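Local coordinates for EGF family domain-containing protein (Toxoplasma gondii, PDB 4Z80), which probably acts in host-cell invasion as an AMA-family surface receptor that binds a RON2-type rhoptry neck peptide at the moving junction, at residues T10-A13 / T14-R18; H38-N42 / T43-W47; N164-V167 / Y168-M172; W248-G251 / P252-S256; R337-H340 / E341-P345. All blocks are in the same frame, centred on the assembly; numbering follows the deposited sequence.

Interaction 1. Residues T10-A13 / T14-R18; sequences TSRA and TYMDR
Met16 CG lies beside the preceding turn, 3.3 Å from Arg12 O and 4.3 Å from Arg12 CG, before the rest of the side chain leads away. Arg12 O also receives Met16 N at 2.9 Å, with an N-H...O angle of 161°. Thr14 N to Thr10 O and Tyr15 N to Ser11 O, both 3.0 Å, repeat this i to i+4 pattern, the signature of the alpha helix 8-16. The next bond, Asp17 N to Ala13 O at 3.1 Å, is weak, bent to 133°, and from Asp17 the backbone tightens into a 3-10 segment. There Tyr15 O takes both Arg18 N and, at 3.1 Å, Arg18 NE. With that fold-back, Tyr15 CD1 lies 3.3 Å above one face of the Arg18 guanidinium, offset toward the rim of that group. Tyr15 CG stands anti to the backbone N (chi1 170°), and the ring leads away from the preceding turn towards Pro460 and Ile463. Farther out, Tyr15 OH bonds to Asp461 N, Arg12 NE to Ile463 O, and Asp17 OD2 forms a salt bridge with Lys343.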
loop_
_atom_site.group_PDB
_atom_site.type_symbol
_atom_site.label_atom_id
_atom_site.label_comp_id
_atom_site.label_asym_id
_atom_site.label_seq_id
_atom_site.Cartn_x
_atom_site.Cartn_y
_atom_site.Cartn_z
ATOM N N THR A 10 1.496 -5.266 33.923
ATOM C CA THR A 10 1.472 -4.038 33.136
ATOM C C THR A 10 2.299 -4.190 31.863
ATOM O O THR A 10 1.874 -3.785 30.779
ATOM C CB THR A 10 1.991 -2.849 33.955
ATOM O OG1 THR A 10 1.126 -2.647 35.080
ATOM C CG2 THR A 10 2.030 -1.570 33.119
ATOM N N SER A 11 3.480 -4.783 31.985
ATOM C CA SER A 11 4.325 -4.989 30.824
ATOM C C SER A 11 3.673 -5.926 29.822
ATOM O O SER A 11 3.801 -5.731 28.615
ATOM C CB SER A 11 5.681 -5.544 31.244
ATOM O OG SER A 11 6.421 -4.552 31.930
ATOM N N ARG A 12 2.972 -6.935 30.327
ATOM C CA ARG A 12 2.265 -7.879 29.476
ATOM C C ARG A 12 1.167 -7.169 28.691
ATOM O O ARG A 12 1.020 -7.376 27.488
ATOM C CB ARG A 12 1.672 -9.016 30.310
ATOM C CG ARG A 12 0.794 -9.990 29.528
ATOM C CD ARG A 12 0.439 -11.219 30.344
ATOM N NE ARG A 12 1.648 -11.821 30.902
ATOM C CZ ARG A 12 2.019 -11.763 32.180
ATOM N NH1 ARG A 12 1.261 -11.159 33.092
ATOM N NH2 ARG A 12 3.157 -12.333 32.551
ATOM N N ALA A 13 0.395 -6.333 29.377
ATOM C CA ALA A 13 -0.676 -5.586 28.715
ATOM C C ALA A 13 -0.108 -4.653 27.647
ATOM O O ALA A 13 -0.659 -4.541 26.547
ATOM C CB ALA A 13 -1.485 -4.795 29.740
ATOM N N THR A 14 1.001 -3.991 27.953
ATOM C CA THR A 14 1.634 -3.086 26.995
ATOM C C THR A 14 2.076 -3.840 25.744
ATOM O O THR A 14 1.873 -3.363 24.626
ATOM C CB THR A 14 2.840 -2.369 27.628
ATOM O OG1 THR A 14 2.368 -1.469 28.637
ATOM C CG2 THR A 14 3.636 -1.581 26.596
ATOM N N TYR A 15 2.663 -5.018 25.931
ATOM C CA TYR A 15 3.089 -5.840 24.807
ATOM C C TYR A 15 1.886 -6.333 24.000
ATOM O O TYR A 15 1.876 -6.235 22.772
ATOM C CB TYR A 15 3.931 -7.035 25.285
ATOM C CG TYR A 15 4.202 -8.049 24.186
ATOM C CD1 TYR A 15 5.149 -7.802 23.204
ATOM C CD2 TYR A 15 3.492 -9.239 24.125
ATOM C CE1 TYR A 15 5.385 -8.726 22.181
ATOM C CE2 TYR A 15 3.724 -10.166 23.116
ATOM C CZ TYR A 15 4.664 -9.901 22.149
ATOM O OH TYR A 15 4.878 -10.837 21.156
ATOM N N MET A 16 0.873 -6.856 24.683
ATOM C CA MET A 16 -0.261 -7.479 23.995
ATOM C C MET A 16 -1.126 -6.472 23.249
ATOM O O MET A 16 -1.912 -6.860 22.386
ATOM C CB MET A 16 -1.117 -8.268 24.990
ATOM C CG MET A 16 -0.452 -9.553 25.473
ATOM S SD MET A 16 -0.112 -10.746 24.182
ATOM C CE MET A 16 -1.774 -11.176 23.645
ATOM N N ASP A 17 -0.959 -5.189 23.563
ATOM C CA ASP A 17 -1.646 -4.106 22.856
ATOM C C ASP A 17 -1.398 -4.186 21.348
ATOM O O ASP A 17 -2.255 -3.787 20.555
ATOM C CB ASP A 17 -1.180 -2.759 23.429
ATOM C CG ASP A 17 -1.840 -1.556 22.779
ATOM O OD1 ASP A 17 -3.064 -1.567 22.541
ATOM O OD2 ASP A 17 -1.111 -0.570 22.542
ATOM N N ARG A 18 -0.256 -4.741 20.938
ATOM C CA ARG A 18 0.081 -4.788 19.517
ATOM C C ARG A 18 -0.844 -5.743 18.748
ATOM O O ARG A 18 -0.853 -5.732 17.514
ATOM C CB ARG A 18 1.556 -5.184 19.307
ATOM C CG ARG A 18 1.885 -6.654 19.576
ATOM C CD ARG A 18 3.402 -6.894 19.661
ATOM N NE ARG A 18 4.006 -5.949 20.593
ATOM C CZ ARG A 18 5.285 -5.579 20.581
ATOM N NH1 ARG A 18 6.127 -6.089 19.693
ATOM N NH2 ARG A 18 5.717 -4.696 21.466
#

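Interaction 2. Residues H38-N42 / T43-W47; sequences HTRGN and TTYRW
Arg40 and Tyr45 meet where a beta hairpin with a two-residue loop turns back on itself. Arg40 CB lies 3.9 Å from Tyr45 CE1. From there CG, CD and NE run on extended (chi2 -166°, chi3 -174°), carrying the guanidinium away from the hairpin: NE passes Phe253, NH1 bonds to Pro338 O, and NH2 makes salt bridges with Glu254 and Glu341. The backbone of Arg40 pairs with Thr43 across a type II' turn, with Gly41 at positive phi (69°). Arg40 N to Thr43 O is 2.9 Å, whereas the return bond from Thr43 N to Arg40 O is weak at 3.4 Å. A water also joins Arg40 O to Tyr45 OH. His38 and Tyr45 form the next hydrogen-bonded antiparallel pair, with Tyr45 N to His38 O at 2.8 Å. Between these pairs, on the other face, Thr39 and Thr44 are a non-hydrogen-bonded pair whose hydroxyls bond to each other, OG1 to OG1, at 2.7 Å. His38 CB reaches the Trp47 ring in its plane, at CH2 (3.7 Å). Strand 43-51 is central in its three-stranded sheet, between 36-40 and 27-30; Trp47 packs on Leu28 and Trp30, while Tyr45 meets Phe253 edge-to-face and touches Ile257 of helix 252-262.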
loop_
_atom_site.group_PDB
_atom_site.type_symbol
_atom_site.label_atom_id
_atom_site.label_comp_id
_atom_site.label_asym_id
_atom_site.label_seq_id
_atom_site.Cartn_x
_atom_site.Cartn_y
_atom_site.Cartn_z
ATOM N N HIS A 38 3.721 10.407 18.164
ATOM C CA HIS A 38 4.740 9.414 18.419
ATOM C C HIS A 38 6.064 9.889 17.880
ATOM O O HIS A 38 6.136 10.380 16.758
ATOM C CB HIS A 38 4.386 8.085 17.770
ATOM C CG HIS A 38 5.421 7.025 17.975
ATOM N ND1 HIS A 38 5.597 6.390 19.185
ATOM C CD2 HIS A 38 6.322 6.481 17.127
ATOM C CE1 HIS A 38 6.566 5.499 19.072
ATOM N NE2 HIS A 38 7.022 5.534 17.833
ATOM N N THR A 39 7.116 9.733 18.675
ATOM C CA THR A 39 8.443 10.085 18.215
ATOM C C THR A 39 9.165 8.820 17.770
ATOM O O THR A 39 9.373 7.895 18.554
ATOM C CB THR A 39 9.231 10.825 19.301
ATOM O OG1 THR A 39 8.500 12.000 19.674
ATOM C CG2 THR A 39 10.606 11.233 18.784
ATOM N N ARG A 40 9.500 8.783 16.485
ATOM C CA ARG A 40 10.201 7.661 15.879
ATOM C C ARG A 40 11.528 8.190 15.371
ATOM O O ARG A 40 11.572 8.986 14.430
ATOM C CB ARG A 40 9.365 7.043 14.749
ATOM C CG ARG A 40 10.010 5.878 14.011
ATOM C CD ARG A 40 9.252 5.576 12.718
ATOM N NE ARG A 40 9.751 4.379 12.043
ATOM C CZ ARG A 40 9.280 3.148 12.236
ATOM N NH1 ARG A 40 8.288 2.932 13.087
ATOM N NH2 ARG A 40 9.805 2.125 11.572
ATOM N N GLY A 41 12.610 7.767 16.016
ATOM C CA GLY A 41 13.915 8.336 15.747
ATOM C C GLY A 41 13.981 9.769 16.246
ATOM O O GLY A 41 13.825 10.027 17.440
ATOM N N ASN A 42 14.190 10.698 15.317
ATOM C CA ASN A 42 14.365 12.118 15.631
ATOM C C ASN A 42 13.114 12.942 15.348
ATOM O O ASN A 42 13.086 14.151 15.587
ATOM C CB ASN A 42 15.535 12.693 14.825
ATOM C CG ASN A 42 15.558 12.188 13.392
ATOM O OD1 ASN A 42 14.683 11.424 12.979
ATOM N ND2 ASN A 42 16.559 12.612 12.625
ATOM N N THR A 43 12.079 12.277 14.846
ATOM C CA THR A 43 10.898 12.952 14.323
ATOM C C THR A 43 9.661 12.645 15.151
ATOM O O THR A 43 9.386 11.486 15.447
ATOM C CB THR A 43 10.642 12.534 12.867
ATOM O OG1 THR A 43 11.816 12.796 12.088
ATOM C CG2 THR A 43 9.450 13.281 12.278
ATOM N N THR A 44 8.925 13.689 15.515
ATOM C CA THR A 44 7.641 13.518 16.179
ATOM C C THR A 44 6.528 13.655 15.154
ATOM O O THR A 44 6.333 14.717 14.557
ATOM C CB THR A 44 7.435 14.537 17.310
ATOM O OG1 THR A 44 8.454 14.347 18.300
ATOM C CG2 THR A 44 6.063 14.360 17.959
ATOM N N TYR A 45 5.812 12.557 14.952
ATOM C CA TYR A 45 4.682 12.520 14.033
ATOM C C TYR A 45 3.400 12.873 14.760
ATOM O O TYR A 45 3.202 12.456 15.896
ATOM C CB TYR A 45 4.567 11.135 13.405
ATOM C CG TYR A 45 5.776 10.753 12.593
ATOM C CD1 TYR A 45 6.882 10.163 13.190
ATOM C CD2 TYR A 45 5.819 10.995 11.227
ATOM C CE1 TYR A 45 7.990 9.824 12.445
ATOM C CE2 TYR A 45 6.920 10.659 10.478
ATOM C CZ TYR A 45 8.003 10.072 11.089
ATOM O OH TYR A 45 9.111 9.735 10.349
ATOM N N ARG A 46 2.538 13.635 14.098
ATOM C CA ARG A 46 1.264 14.050 14.669
ATOM C C ARG A 46 0.114 13.650 13.756
ATOM O O ARG A 46 0.176 13.860 12.548
ATOM C CB ARG A 46 1.245 15.563 14.886
ATOM C CG ARG A 46 2.396 16.078 15.734
ATOM C CD ARG A 46 2.060 15.966 17.193
ATOM N NE ARG A 46 1.188 17.060 17.609
ATOM C CZ ARG A 46 0.312 16.998 18.609
ATOM N NH1 ARG A 46 -0.432 18.058 18.897
ATOM N NH2 ARG A 46 0.160 15.879 19.308
ATOM N N TRP A 47 -0.943 13.095 14.332
ATOM C CA TRP A 47 -2.088 12.700 13.525
ATOM C C TRP A 47 -3.413 12.742 14.273
ATOM O O TRP A 47 -3.470 12.866 15.501
ATOM C CB TRP A 47 -1.853 11.297 12.945
ATOM C CG TRP A 47 -1.856 10.134 13.926
ATOM C CD1 TRP A 47 -2.934 9.372 14.304
ATOM C CD2 TRP A 47 -0.724 9.585 14.618
ATOM N NE1 TRP A 47 -2.537 8.389 15.180
ATOM C CE2 TRP A 47 -1.188 8.499 15.388
ATOM C CE3 TRP A 47 0.639 9.900 14.652
ATOM C CZ2 TRP A 47 -0.343 7.740 16.194
ATOM C CZ3 TRP A 47 1.479 9.140 15.454
ATOM C CH2 TRP A 47 0.985 8.074 16.214
HETATM O O HOH W 1 10.907 8.563 11.599
HETATM O O HOH W 2 13.264 15.251 12.435
#

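Interaction 3. Residues N164-V167 / Y168-M172; sequences NVNV and YRQDM
One face of the Arg169 guanidinium carries Val165 CG2, 4.3 Å above the plane and offset toward the rim, one turn back along helix 165-172. The Asn166 and Gln170 side chains run alongside each other, though the placement of Gln170 is doubtful. A water spans the Asn166 and Arg169 side chains: it donates to Asn166 OD1 at 2.7 Å and accepts a weak bond from Arg169 NH1. The helix opens with an N-cap, Asn164, whose OD1 accepts from Val167 N at 2.9 Å (N-H...O 156°) and, weakly, from Asn166 N. With CG turned between the backbone N and carbonyl carbon (chi1 67°), the Asn164 amide bends over the first N-H groups of the helix. Arg169 N returns to Val165 O at 2.8 Å in the ordinary i to i+4 way; farther on the helix widens into a pi-type turn. Asp171 OD1 bonds to Tyr71 OH and OD2 to Gln10 N of the other chain, which also packs on Val167 and Asn166, placing this helix at the interface with the bound peptide. The widening centres on Val167 O: Met172 N meets it nearly head-on at 3.1 Å, while Asp171 N, at 3.2 Å, approaches from 45° above the carbonyl plane.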
loop_
_atom_site.group_PDB
_atom_site.type_symbol
_atom_site.label_atom_id
_atom_site.label_comp_id
_atom_site.label_asym_id
_atom_site.label_seq_id
_atom_site.Cartn_x
_atom_site.Cartn_y
_atom_site.Cartn_z
ATOM N N ASN A 164 8.634 22.652 -10.408
ATOM C CA ASN A 164 8.882 24.085 -10.256
ATOM C C ASN A 164 8.514 24.544 -8.851
ATOM O O ASN A 164 7.932 23.786 -8.080
ATOM C CB ASN A 164 8.121 24.888 -11.323
ATOM C CG ASN A 164 6.611 24.823 -11.162
ATOM O OD1 ASN A 164 6.081 24.930 -10.060
ATOM N ND2 ASN A 164 5.907 24.677 -12.280
ATOM N N VAL A 165 8.853 25.780 -8.507
ATOM C CA VAL A 165 8.687 26.224 -7.129
ATOM C C VAL A 165 7.221 26.424 -6.767
ATOM O O VAL A 165 6.876 26.434 -5.585
ATOM C CB VAL A 165 9.465 27.531 -6.852
ATOM C CG1 VAL A 165 10.958 27.290 -7.007
ATOM C CG2 VAL A 165 9.002 28.641 -7.761
ATOM N N ASN A 166 6.357 26.561 -7.771
ATOM C CA ASN A 166 4.930 26.704 -7.522
ATOM C C ASN A 166 4.315 25.391 -7.050
ATOM O O ASN A 166 3.428 25.393 -6.202
ATOM C CB ASN A 166 4.217 27.210 -8.773
ATOM C CG ASN A 166 4.635 28.620 -9.139
ATOM O OD1 ASN A 166 5.456 29.230 -8.455
ATOM N ND2 ASN A 166 4.086 29.137 -10.222
ATOM N N VAL A 167 4.787 24.278 -7.600
ATOM C CA VAL A 167 4.373 22.963 -7.114
ATOM C C VAL A 167 4.682 22.895 -5.620
ATOM O O VAL A 167 3.823 22.539 -4.811
ATOM C CB VAL A 167 5.095 21.806 -7.858
ATOM C CG1 VAL A 167 4.783 20.451 -7.219
ATOM C CG2 VAL A 167 4.723 21.783 -9.331
ATOM N N TYR A 168 5.906 23.267 -5.254
ATOM C CA TYR A 168 6.328 23.194 -3.865
ATOM C C TYR A 168 5.594 24.181 -2.970
ATOM O O TYR A 168 5.129 23.816 -1.894
ATOM C CB TYR A 168 7.837 23.428 -3.736
ATOM C CG TYR A 168 8.319 23.142 -2.336
ATOM C CD1 TYR A 168 8.299 21.849 -1.838
ATOM C CD2 TYR A 168 8.759 24.161 -1.501
ATOM C CE1 TYR A 168 8.717 21.569 -0.557
ATOM C CE2 TYR A 168 9.188 23.889 -0.212
ATOM C CZ TYR A 168 9.160 22.588 0.255
ATOM O OH TYR A 168 9.573 22.291 1.535
ATOM N N ARG A 169 5.471 25.431 -3.404
ATOM C CA ARG A 169 4.987 26.466 -2.498
ATOM C C ARG A 169 3.460 26.608 -2.481
ATOM O O ARG A 169 2.896 27.007 -1.459
ATOM C CB ARG A 169 5.658 27.798 -2.844
ATOM C CG ARG A 169 7.104 27.853 -2.348
ATOM C CD ARG A 169 7.965 28.938 -2.991
ATOM N NE ARG A 169 7.209 29.991 -3.662
ATOM C CZ ARG A 169 7.772 31.039 -4.258
ATOM N NH1 ARG A 169 7.013 31.954 -4.850
ATOM N NH2 ARG A 169 9.095 31.171 -4.259
ATOM N N GLN A 170 2.791 26.256 -3.580
ATOM C CA GLN A 170 1.338 26.419 -3.684
ATOM C C GLN A 170 0.574 25.127 -3.400
ATOM O O GLN A 170 -0.597 25.176 -3.015
ATOM C CB GLN A 170 0.914 26.903 -5.075
ATOM C CG GLN A 170 1.898 27.786 -5.808
ATOM C CD GLN A 170 1.584 29.242 -5.653
ATOM O OE1 GLN A 170 1.296 29.716 -4.552
ATOM N NE2 GLN A 170 1.630 29.970 -6.762
ATOM N N ASP A 171 1.211 23.983 -3.643
ATOM C CA ASP A 171 0.548 22.693 -3.426
ATOM C C ASP A 171 1.113 21.938 -2.234
ATOM O O ASP A 171 0.355 21.489 -1.386
ATOM C CB ASP A 171 0.639 21.808 -4.678
ATOM C CG ASP A 171 -0.431 22.131 -5.713
ATOM O OD1 ASP A 171 -1.372 22.894 -5.409
ATOM O OD2 ASP A 171 -0.342 21.599 -6.841
ATOM N N MET A 172 2.427 21.785 -2.162
ATOM C CA MET A 172 3.021 20.966 -1.109
ATOM C C MET A 172 3.054 21.649 0.260
ATOM O O MET A 172 2.455 21.144 1.205
ATOM C CB MET A 172 4.423 20.538 -1.520
ATOM C CG MET A 172 4.421 19.503 -2.631
ATOM S SD MET A 172 6.080 19.173 -3.240
ATOM C CE MET A 172 5.835 17.662 -4.162
HETATM O O HOH W 3 4.932 30.084 -5.977
#

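Interaction 4. Residues W248-G251 / P252-S256; sequences WITG and PFECS
The start of helix 252-262 is built here: Gly251 occupies the N-cap position, and an inverse gamma turn centred on Ile249 brings the chain into it. Gly251 O accepts Cys255 N at 3.1 Å, in the carbonyl plane and with an N-H...O angle of 153°, which sets the first alpha-helical turn. Glu254 bends back over the approach. Its chain folds at chi2 (76°), bringing the carboxylate beside the loop, where CD lies 3.5 Å from Thr250 OG1. A water completes this link, 2.7 Å from Thr250 OG1 and donating to Glu254 OE1 at 3.1 Å; OE2 is engaged in a salt bridge with Arg40. The Trp248 and Glu254 side chains run antiparallel past one another, ring and carboxylate planes 70° apart, and Trp248 CZ3 comes within 3.4 Å of Glu254 O. Ile249 CG1 sits 3.5 Å above the centre of one face of that indole, while the other branch, CG2, packs against Cys255, 4.1 Å from its CB. Within the helix, Ser256 OG donates to a lone pair of Phe253 O at 2.6 Å. Ile249, Pro252 and Cys255 lean on Phe282 of strand 280-283, Pro252 and Ser256 touch Val332 of strand 329-332, and the Cys255–Cys289 disulfide ties the helix start to strand 289-291.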
loop_
_atom_site.group_PDB
_atom_site.type_symbol
_atom_site.label_atom_id
_atom_site.label_comp_id
_atom_site.label_asym_id
_atom_site.label_seq_id
_atom_site.Cartn_x
_atom_site.Cartn_y
_atom_site.Cartn_z
ATOM N N TRP A 248 16.958 4.973 2.391
ATOM C CA TRP A 248 16.297 5.402 3.623
ATOM C C TRP A 248 14.996 4.635 3.859
ATOM O O TRP A 248 14.416 4.702 4.945
ATOM C CB TRP A 248 16.016 6.909 3.593
ATOM C CG TRP A 248 15.099 7.368 2.481
ATOM C CD1 TRP A 248 15.463 7.788 1.234
ATOM C CD2 TRP A 248 13.665 7.459 2.531
ATOM N NE1 TRP A 248 14.348 8.134 0.505
ATOM C CE2 TRP A 248 13.233 7.938 1.278
ATOM C CE3 TRP A 248 12.710 7.185 3.513
ATOM C CZ2 TRP A 248 11.889 8.145 0.980
ATOM C CZ3 TRP A 248 11.374 7.389 3.216
ATOM C CH2 TRP A 248 10.975 7.862 1.962
ATOM N N ILE A 249 14.551 3.894 2.850
ATOM C CA ILE A 249 13.303 3.140 2.959
ATOM C C ILE A 249 13.609 1.756 3.519
ATOM O O ILE A 249 13.800 0.794 2.782
ATOM C CB ILE A 249 12.579 3.033 1.606
ATOM C CG1 ILE A 249 12.373 4.427 1.006
ATOM C CG2 ILE A 249 11.222 2.347 1.801
ATOM C CD1 ILE A 249 11.691 4.443 -0.364
ATOM N N THR A 250 13.639 1.674 4.842
ATOM C CA THR A 250 14.137 0.488 5.527
ATOM C C THR A 250 13.032 -0.464 5.981
ATOM O O THR A 250 13.312 -1.592 6.382
ATOM C CB THR A 250 14.978 0.883 6.759
ATOM O OG1 THR A 250 14.204 1.716 7.631
ATOM C CG2 THR A 250 16.222 1.646 6.331
ATOM N N GLY A 251 11.782 -0.022 5.908
ATOM C CA GLY A 251 10.676 -0.824 6.394
ATOM C C GLY A 251 9.361 -0.304 5.866
ATOM O O GLY A 251 9.328 0.699 5.163
ATOM N N PRO A 252 8.263 -0.989 6.206
ATOM C CA PRO A 252 6.958 -0.594 5.663
ATOM C C PRO A 252 6.544 0.832 6.018
ATOM O O PRO A 252 5.925 1.478 5.182
ATOM C CB PRO A 252 5.991 -1.618 6.269
ATOM C CG PRO A 252 6.753 -2.388 7.282
ATOM C CD PRO A 252 8.204 -2.255 6.952
ATOM N N PHE A 253 6.858 1.338 7.208
ATOM C CA PHE A 253 6.452 2.703 7.519
ATOM C C PHE A 253 7.190 3.718 6.642
ATOM O O PHE A 253 6.597 4.688 6.169
ATOM C CB PHE A 253 6.674 3.042 8.990
ATOM C CG PHE A 253 6.422 4.489 9.302
ATOM C CD1 PHE A 253 5.144 5.020 9.208
ATOM C CD2 PHE A 253 7.469 5.333 9.637
ATOM C CE1 PHE A 253 4.912 6.349 9.462
ATOM C CE2 PHE A 253 7.241 6.667 9.899
ATOM C CZ PHE A 253 5.963 7.182 9.809
ATOM N N GLU A 254 8.481 3.502 6.421
ATOM C CA GLU A 254 9.230 4.393 5.550
ATOM C C GLU A 254 8.662 4.363 4.128
ATOM O O GLU A 254 8.633 5.376 3.440
ATOM C CB GLU A 254 10.709 4.017 5.566
ATOM C CG GLU A 254 11.402 4.338 6.898
ATOM C CD GLU A 254 11.082 3.352 8.017
ATOM O OE1 GLU A 254 10.576 2.244 7.735
ATOM O OE2 GLU A 254 11.344 3.691 9.193
ATOM N N CYS A 255 8.170 3.203 3.707
ATOM C CA CYS A 255 7.531 3.088 2.403
ATOM C C CYS A 255 6.275 3.965 2.351
ATOM O O CYS A 255 6.024 4.636 1.346
ATOM C CB CYS A 255 7.206 1.620 2.122
ATOM S SG CYS A 255 6.547 1.289 0.475
ATOM N N SER A 256 5.495 3.990 3.432
ATOM C CA SER A 256 4.305 4.853 3.481
ATOM C C SER A 256 4.682 6.338 3.358
ATOM O O SER A 256 3.925 7.123 2.785
ATOM C CB SER A 256 3.492 4.615 4.766
ATOM O OG SER A 256 4.067 5.231 5.914
HETATM O O HOH W 4 12.477 0.470 9.348
#

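Interaction 5. Residues R337-H340 / E341-P345; sequences RPDH and ETKCP
Among the charged groups, the Lys343 chain crosses Arg337 and Asp339, which are already joined to each other. Arg337 grips the carboxylate side-on, NE to OD1 at 2.7 Å and NH2 to OD2 at 3.0 Å, with both bonds nearly straight. The oxygens lie close to the guanidinium plane and are met on their syn sides, so the two bonds fix the rotation of the guanidinium. Lys343 CB rests over one guanidinium face, 3.5 Å above its plane, and Lys343 CG lies 3.5 Å from Asp339 OD2. The ammonium of Lys343 forms a salt bridge with Asp17, and Arg337 NH1 hydrogen-bonds to Asn24 O. Stacking links His340 and Glu341: their ring and carboxylate planes are only 24° apart, with Glu341 CD 3.4 Å above the ring, toward its rim. Glu341 CG also makes a CH-pi contact over that face, and OE2 is held by a salt bridge to Arg40. In the backbone, Thr342 N reaches Asp339 O at 3.1 Å from 44° above the carbonyl plane, while His340 O takes Cys344 N at 2.8 Å and a weaker bond from Lys343 N. Cys344, joined to Cys95 by a disulfide, leaves helical geometry. A type I turn from Arg337 to His340 thus runs into the short helix 340-343, with Asp339 at its N-cap position and its carboxylate committed to Arg337.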
loop_
_atom_site.group_PDB
_atom_site.type_symbol
_atom_site.label_atom_id
_atom_site.label_comp_id
_atom_site.label_asym_id
_atom_site.label_seq_id
_atom_site.Cartn_x
_atom_site.Cartn_y
_atom_site.Cartn_z
ATOM N N ARG A 337 0.755 3.977 10.760
ATOM C CA ARG A 337 1.088 4.605 12.037
ATOM C C ARG A 337 2.569 4.349 12.357
ATOM O O ARG A 337 3.084 3.255 12.140
ATOM C CB ARG A 337 0.160 4.117 13.164
ATOM C CG ARG A 337 0.095 2.604 13.424
ATOM C CD ARG A 337 -1.002 2.272 14.440
ATOM N NE ARG A 337 -0.823 3.046 15.672
ATOM C CZ ARG A 337 -1.784 3.379 16.526
ATOM N NH1 ARG A 337 -3.045 3.007 16.333
ATOM N NH2 ARG A 337 -1.476 4.093 17.597
ATOM N N PRO A 338 3.265 5.388 12.834
ATOM C CA PRO A 338 4.717 5.303 13.016
ATOM C C PRO A 338 5.114 4.443 14.210
ATOM O O PRO A 338 6.284 4.063 14.334
ATOM C CB PRO A 338 5.123 6.768 13.224
ATOM C CG PRO A 338 3.924 7.422 13.761
ATOM C CD PRO A 338 2.754 6.740 13.102
ATOM N N ASP A 339 4.143 4.136 15.063
ATOM C CA ASP A 339 4.354 3.270 16.219
ATOM C C ASP A 339 3.870 1.843 15.923
ATOM O O ASP A 339 3.529 1.101 16.834
ATOM C CB ASP A 339 3.631 3.833 17.456
ATOM C CG ASP A 339 2.166 4.147 17.190
ATOM O OD1 ASP A 339 1.701 3.914 16.052
ATOM O OD2 ASP A 339 1.478 4.615 18.117
ATOM N N HIS A 340 3.860 1.448 14.653
ATOM C CA HIS A 340 3.227 0.184 14.284
ATOM C C HIS A 340 3.908 -1.035 14.907
ATOM O O HIS A 340 3.257 -2.041 15.164
ATOM C CB HIS A 340 3.156 0.036 12.749
ATOM C CG HIS A 340 4.484 -0.155 12.083
ATOM N ND1 HIS A 340 5.020 -1.400 11.828
ATOM C CD2 HIS A 340 5.388 0.744 11.627
ATOM C CE1 HIS A 340 6.194 -1.259 11.236
ATOM N NE2 HIS A 340 6.441 0.032 11.103
ATOM N N GLU A 341 5.207 -0.966 15.178
ATOM C CA GLU A 341 5.876 -2.112 15.789
ATOM C C GLU A 341 5.303 -2.473 17.152
ATOM O O GLU A 341 5.331 -3.643 17.540
ATOM C CB GLU A 341 7.371 -1.852 15.929
ATOM C CG GLU A 341 8.080 -1.766 14.597
ATOM C CD GLU A 341 8.108 -0.363 14.034
ATOM O OE1 GLU A 341 7.352 0.511 14.523
ATOM O OE2 GLU A 341 8.908 -0.133 13.099
ATOM N N THR A 342 4.773 -1.489 17.873
ATOM C CA THR A 342 4.237 -1.737 19.208
ATOM C C THR A 342 2.715 -1.690 19.240
ATOM O O THR A 342 2.117 -1.985 20.267
ATOM C CB THR A 342 4.777 -0.721 20.248
ATOM O OG1 THR A 342 4.468 0.618 19.841
ATOM C CG2 THR A 342 6.280 -0.874 20.404
ATOM N N LYS A 343 2.096 -1.337 18.116
ATOM C CA LYS A 343 0.642 -1.179 18.040
ATOM C C LYS A 343 -0.019 -2.176 17.093
ATOM O O LYS A 343 -1.251 -2.300 17.086
ATOM C CB LYS A 343 0.280 0.245 17.602
ATOM C CG LYS A 343 0.497 1.300 18.673
ATOM C CD LYS A 343 -0.578 1.226 19.751
ATOM C CE LYS A 343 -0.390 2.281 20.811
ATOM N NZ LYS A 343 -1.458 2.176 21.847
ATOM N N CYS A 344 0.790 -2.875 16.302
ATOM C CA CYS A 344 0.288 -3.768 15.254
ATOM C C CYS A 344 0.977 -5.122 15.311
ATOM O O CYS A 344 2.080 -5.231 15.844
ATOM C CB CYS A 344 0.508 -3.158 13.871
ATOM S SG CYS A 344 -0.163 -1.521 13.656
ATOM N N PRO A 345 0.347 -6.159 14.737
ATOM C CA PRO A 345 0.992 -7.471 14.765
ATOM C C PRO A 345 2.234 -7.540 13.882
ATOM O O PRO A 345 2.338 -6.832 12.877
ATOM C CB PRO A 345 -0.103 -8.415 14.238
ATOM C CG PRO A 345 -1.370 -7.656 14.387
ATOM C CD PRO A 345 -1.019 -6.235 14.180
#

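From the N terminus the five contacts follow in series, each a local turn, so none nests within or crosses another. Interaction 1 winds helix 8-16, interaction 2 closes the hairpin of strands 36-40 and 43-51, and interaction 3 starts helix 165-172, standing apart: its nearest atoms are about 12 Å from interaction 4. Interaction 4 starts helix 252-262 and interaction 5 the short helix 340-343. The last is a meeting point for distant sequence. It touches interaction 1 through Asp17–Lys343 and interaction 4 through Phe253 packing on Pro338 and His340. The Arg40 side chain of interaction 2 reaches both interactions 4 and 5, so the hairpin, helix 252-262 and helix 340-343 meet pairwise.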